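Local coordinates for protein eukaryotic translation initiation factor 2A (Schizosaccharomyces pombe, PDB 3WJ9) that is thought to direct methionyl-tRNAi to 40S ribosomal subunits in a codon-dependent manner, this chain being its beta-propeller part, at residues G65-L68 and T69-P72; M345-I348 and T349-E352. One frame throughout, in Å; residues are numbered along the deposited sequence.

Contact 1: G65-L68 and T69-P72; sequences GAKL and TQLP
Thr69 follows directly on Leu68, and the two side chains come off the same face of the strand: Leu68 CB lies 3.9 Å from Thr69 OG1. Such neighbours would normally point to opposite faces, and the backbone explains the exception. Leu68, with a psi of -50°, departs from an extended conformation, and both residues are backbone hydrogen-bonded to Ile59 on the adjoining strand, which makes a classic beta bulge. Thr69 turns OG1 away from its carbonyl carbon and alongside its own N (chi1 -52°), and the buried hydroxyl is hydrogen-bonded to the carbonyl O of Thr111.

The extra residue also sets what happens one position later, because it brings Lys67 and Gln70 together on the other face. In the four-stranded antiparallel sheet that forms this propeller blade, strand 67-71 is the outermost strand, paired with 57-61, and Thr111 lies just beyond strand 106-110 of the following blade. The Lys67 chain is fully extended and slants forward off the strand toward Gln70, while Gln70 bends at chi2, which sets its amide across the strand with OE1 on the side of the lysine. Lys67 NZ donates to Gln70 OE1 over 3.1 Å, in the carbonyl plane and on a lone pair, with a C=O...N angle of 144°. Behind the ammonium, Lys67 CE sits 3.5 Å from the same Gln70 OE1. The other end of the amide is held less firmly, since Gln70 NE2 makes a weak bond of 3.0 Å to Leu71 O. A leucine in place of Gln70 would probably deprive the Lys67 ammonium of this acceptor, leaving the end of the lysine chain more mobile. Leu71 continues the strand by pairing its backbone with Val57, and it and Pro72 pack against Trp109 of the following blade.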
ATOM      1  N   GLY A  65       6.713 -14.612  18.495  1.00 53.34           N
ATOM      2  CA  GLY A  65       7.034 -15.387  17.312  1.00 42.71           C
ATOM      3  C   GLY A  65       6.184 -16.640  17.271  1.00 47.74           C
ATOM      4  O   GLY A  65       6.289 -17.448  16.349  1.00 55.89           O
ATOM      5  N   ALA A  66       5.329 -16.790  18.277  1.00 47.65           N
ATOM      6  CA  ALA A  66       4.501 -17.981  18.415  1.00 45.61           C
ATOM      7  C   ALA A  66       3.518 -18.132  17.264  1.00 47.81           C
ATOM      8  O   ALA A  66       2.796 -17.196  16.919  1.00 52.73           O
ATOM      9  CB  ALA A  66       3.753 -17.955  19.740  1.00 40.61           C
ATOM     10  N   LYS A  67       3.507 -19.320  16.672  1.00 48.55           N
ATOM     11  CA  LYS A  67       2.524 -19.658  15.656  1.00 45.60           C
ATOM     12  C   LYS A  67       1.135 -19.619  16.277  1.00 50.77           C
ATOM     13  O   LYS A  67       0.934 -20.097  17.394  1.00 56.25           O
ATOM     14  CB  LYS A  67       2.816 -21.035  15.060  1.00 54.19           C
ATOM     15  CG  LYS A  67       1.799 -21.503  14.040  1.00 67.49           C
ATOM     16  CD  LYS A  67       2.147 -22.886  13.523  1.00 64.54           C
ATOM     17  CE  LYS A  67       1.263 -23.275  12.356  1.00 74.39           C
ATOM     18  NZ  LYS A  67       1.664 -24.581  11.766  1.00 87.47           N
ATOM     19  N   LEU A  68       0.180 -19.037  15.561  1.00 52.58           N
ATOM     20  CA  LEU A  68      -1.167 -18.873  16.090  1.00 51.66           C
ATOM     21  C   LEU A  68      -2.202 -19.634  15.273  1.00 56.21           C
ATOM     22  O   LEU A  68      -3.009 -20.385  15.823  1.00 66.30           O
ATOM     23  CB  LEU A  68      -1.542 -17.388  16.137  1.00 47.90           C
ATOM     24  CG  LEU A  68      -0.777 -16.491  17.110  1.00 59.82           C
ATOM     25  CD1 LEU A  68      -1.177 -15.041  16.909  1.00 51.09           C
ATOM     26  CD2 LEU A  68      -1.032 -16.923  18.543  1.00 55.31           C
ATOM     27  N   THR A  69      -2.169 -19.441  13.960  1.00 53.26           N
ATOM     28  CA  THR A  69      -3.223 -19.938  13.086  1.00 53.41           C
ATOM     29  C   THR A  69      -2.667 -20.696  11.889  1.00 56.40           C
ATOM     30  O   THR A  69      -1.584 -20.381  11.392  1.00 52.34           O
ATOM     31  CB  THR A  69      -4.102 -18.776  12.581  1.00 54.75           C
ATOM     32  OG1 THR A  69      -4.545 -17.995  13.697  1.00 39.17           O
ATOM     33  CG2 THR A  69      -5.315 -19.289  11.808  1.00 50.38           C
ATOM     34  N   GLN A  70      -3.411 -21.698  11.431  1.00 66.90           N
ATOM     35  CA  GLN A  70      -3.032 -22.437  10.237  1.00 64.44           C
ATOM     36  C   GLN A  70      -4.114 -22.374   9.161  1.00 58.43           C
ATOM     37  O   GLN A  70      -5.264 -22.742   9.397  1.00 67.10           O
ATOM     38  CB  GLN A  70      -2.730 -23.893  10.584  1.00 74.51           C
ATOM     39  CG  GLN A  70      -2.251 -24.690   9.398  1.00 69.70           C
ATOM     40  CD  GLN A  70      -1.089 -24.010   8.708  1.00 69.61           C
ATOM     41  OE1 GLN A  70       0.046 -24.068   9.177  1.00 86.30           O
ATOM     42  NE2 GLN A  70      -1.369 -23.351   7.592  1.00 68.93           N
ATOM     43  N   LEU A  71      -3.733 -21.907   7.976  1.00 51.98           N
ATOM     44  CA  LEU A  71      -4.646 -21.846   6.842  1.00 49.49           C
ATOM     45  C   LEU A  71      -4.218 -22.799   5.731  1.00 52.97           C
ATOM     46  O   LEU A  71      -3.089 -22.723   5.244  1.00 65.86           O
ATOM     47  CB  LEU A  71      -4.727 -20.420   6.299  1.00 45.93           C
ATOM     48  CG  LEU A  71      -4.870 -19.313   7.346  1.00 42.95           C
ATOM     49  CD1 LEU A  71      -4.949 -17.953   6.676  1.00 30.66           C
ATOM     50  CD2 LEU A  71      -6.086 -19.562   8.220  1.00 51.49           C
ATOM     51  N   PRO A  72      -5.126 -23.696   5.319  1.00 59.62           N
ATOM     52  CA  PRO A  72      -4.847 -24.633   4.227  1.00 51.58           C
ATOM     53  C   PRO A  72      -4.881 -23.951   2.862  1.00 50.53           C
ATOM     54  O   PRO A  72      -5.568 -24.419   1.956  1.00 64.45           O
ATOM     55  CB  PRO A  72      -5.973 -25.662   4.354  1.00 44.64           C
ATOM     56  CG  PRO A  72      -7.096 -24.905   4.964  1.00 52.66           C
ATOM     57  CD  PRO A  72      -6.470 -23.892   5.889  1.00 63.94           C
TER

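Contact 2: M345-I348 and T349-E352; sequences MKKI and TTVE
Ile348 and Thr349 touch as successive residues of strand 346-352, the outer edge of a four-stranded propeller blade. Ile348 has CG1 between its backbone N and carbonyl carbon (chi1 69°), a rotation that carries this branch over to Thr349, with CG1 3.4 Å from Thr349 OG1. The buried hydroxyl takes its polar partners elsewhere, bonding to the carbonyl oxygens of Ile388 and Thr389, which follow strand 382-387 of the next blade.

Within its own blade the strand forms a hairpin with 335-340, and there the backbones of both Ile348 and Thr349 bond to Ile338. Lys347 and Thr350 consequently meet although three residues apart. The lysine chain first passes Thr349, its CG 3.6 Å from Thr349 O, then folds at chi3 and chi4 to bring its end to Thr350. Lys347 NZ is modelled as a donor to Thr350 OG1 at 2.4 Å, a separation too short to be trusted in detail. Thr350 OG1 is also hydrogen-bonded to Asp337 OD1, on the adjoining strand, and the Lys347 side chain packs against Asp337 and Phe339.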
HETATM    1  N   MSE A 345      12.477  23.292   5.490  1.00 88.56           N
HETATM    2  CA  MSE A 345      12.862  22.457   4.374  1.00 87.51           C
HETATM    3  C   MSE A 345      14.360  22.336   4.302  1.00 78.34           C
HETATM    4  O   MSE A 345      14.905  22.291   3.180  1.00 69.29           O
HETATM    5  CB  MSE A 345      12.287  23.009   3.074  1.00 82.81           C
HETATM    6  CG  MSE A 345      11.774  21.886   2.176  1.00101.73           C
HETATM    7 SE   MSE A 345      10.571  20.669   3.157  1.00172.49          SE
HETATM    8  CE  MSE A 345      10.084  19.510   1.643  1.00 78.80           C
ATOM      9  N   LYS A 346      15.039  22.263   5.441  1.00 64.30           N
ATOM     10  CA  LYS A 346      16.477  21.994   5.442  1.00 75.41           C
ATOM     11  C   LYS A 346      16.719  20.541   5.095  1.00 69.46           C
ATOM     12  O   LYS A 346      15.907  19.674   5.420  1.00 67.35           O
ATOM     13  CB  LYS A 346      17.143  22.276   6.794  1.00 79.26           C
ATOM     14  CG  LYS A 346      16.938  23.635   7.423  1.00 88.83           C
ATOM     15  CD  LYS A 346      17.045  24.804   6.467  1.00 91.64           C
ATOM     16  CE  LYS A 346      16.985  26.108   7.258  1.00 89.52           C
ATOM     17  NZ  LYS A 346      16.861  27.307   6.393  1.00 85.97           N
ATOM     18  N   LYS A 347      17.841  20.278   4.440  1.00 71.19           N
ATOM     19  CA  LYS A 347      18.310  18.915   4.297  1.00 65.71           C
ATOM     20  C   LYS A 347      19.281  18.623   5.433  1.00 72.62           C
ATOM     21  O   LYS A 347      20.175  19.421   5.719  1.00 87.71           O
ATOM     22  CB  LYS A 347      18.972  18.699   2.940  1.00 53.01           C
ATOM     23  CG  LYS A 347      18.953  17.252   2.490  1.00 52.38           C
ATOM     24  CD  LYS A 347      19.283  17.118   1.015  1.00 57.41           C
ATOM     25  CE  LYS A 347      20.619  17.758   0.687  1.00 73.59           C
ATOM     26  NZ  LYS A 347      21.732  17.112   1.437  1.00 80.21           N
ATOM     27  N   ILE A 348      19.085  17.486   6.089  1.00 61.96           N
ATOM     28  CA  ILE A 348      19.914  17.099   7.221  1.00 60.37           C
ATOM     29  C   ILE A 348      20.765  15.891   6.871  1.00 54.50           C
ATOM     30  O   ILE A 348      21.718  15.560   7.577  1.00 65.17           O
ATOM     31  CB  ILE A 348      19.063  16.763   8.459  1.00 68.91           C
ATOM     32  CG1 ILE A 348      18.277  15.470   8.227  1.00 57.91           C
ATOM     33  CG2 ILE A 348      18.125  17.911   8.789  1.00 67.67           C
ATOM     34  CD1 ILE A 348      17.534  14.973   9.445  1.00 57.88           C
ATOM     35  N   THR A 349      20.413  15.229   5.775  1.00 47.89           N
ATOM     36  CA  THR A 349      21.037  13.962   5.429  1.00 48.48           C
ATOM     37  C   THR A 349      20.995  13.677   3.931  1.00 47.68           C
ATOM     38  O   THR A 349      19.965  13.850   3.279  1.00 57.91           O
ATOM     39  CB  THR A 349      20.355  12.797   6.182  1.00 55.68           C
ATOM     40  OG1 THR A 349      20.511  12.980   7.594  1.00 69.54           O
ATOM     41  CG2 THR A 349      20.966  11.465   5.786  1.00 55.18           C
ATOM     42  N   THR A 350      22.136  13.259   3.395  1.00 60.56           N
ATOM     43  CA  THR A 350      22.207  12.700   2.054  1.00 46.21           C
ATOM     44  C   THR A 350      22.946  11.370   2.116  1.00 51.95           C
ATOM     45  O   THR A 350      24.110  11.319   2.511  1.00 63.54           O
ATOM     46  CB  THR A 350      22.923  13.639   1.063  1.00 51.48           C
ATOM     47  OG1 THR A 350      22.135  14.817   0.856  1.00 66.45           O
ATOM     48  CG2 THR A 350      23.134  12.939  -0.274  1.00 40.68           C
ATOM     49  N   VAL A 351      22.257  10.294   1.752  1.00 51.32           N
ATOM     50  CA  VAL A 351      22.890   8.985   1.645  1.00 46.47           C
ATOM     51  C   VAL A 351      22.636   8.416   0.261  1.00 39.27           C
ATOM     52  O   VAL A 351      21.714   8.843  -0.434  1.00 56.18           O
ATOM     53  CB  VAL A 351      22.372   7.987   2.705  1.00 50.21           C
ATOM     54  CG1 VAL A 351      22.385   8.614   4.086  1.00 55.40           C
ATOM     55  CG2 VAL A 351      20.975   7.498   2.353  1.00 44.38           C
ATOM     56  N   GLU A 352      23.457   7.459  -0.149  1.00 40.95           N
ATOM     57  CA  GLU A 352      23.201   6.775  -1.403  1.00 49.97           C
ATOM     58  C   GLU A 352      22.925   5.305  -1.156  1.00 49.18           C
ATOM     59  O   GLU A 352      23.565   4.667  -0.321  1.00 37.24           O
ATOM     60  CB  GLU A 352      24.367   6.937  -2.377  1.00 68.24           C
ATOM     61  CG  GLU A 352      24.064   6.375  -3.759  1.00 75.81           C
ATOM     62  CD  GLU A 352      25.229   6.488  -4.717  1.00 75.12           C
ATOM     63  OE1 GLU A 352      26.264   7.066  -4.331  1.00 91.96           O
ATOM     64  OE2 GLU A 352      25.104   6.006  -5.863  1.00 61.55           O
TER

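How the contacts relate
Contact 1 precedes contact 2 along the chain, and they occupy separate blades of one beta-propeller, their centres 42 Å apart and their nearest atoms about 31 Å apart, with no touch between them. Each nevertheless holds the same place in its own four-stranded antiparallel sheet: the fourth and outermost strand, 67-71 in one and 346-352 in the other, paired back to 57-61 and 335-340. In both, two consecutive residues bond to a single residue opposite, and a buried threonine reaches carbonyl oxygen in the following blade. Local irregularity at the propeller rim thus coincides with a link between successive blades at two distant points.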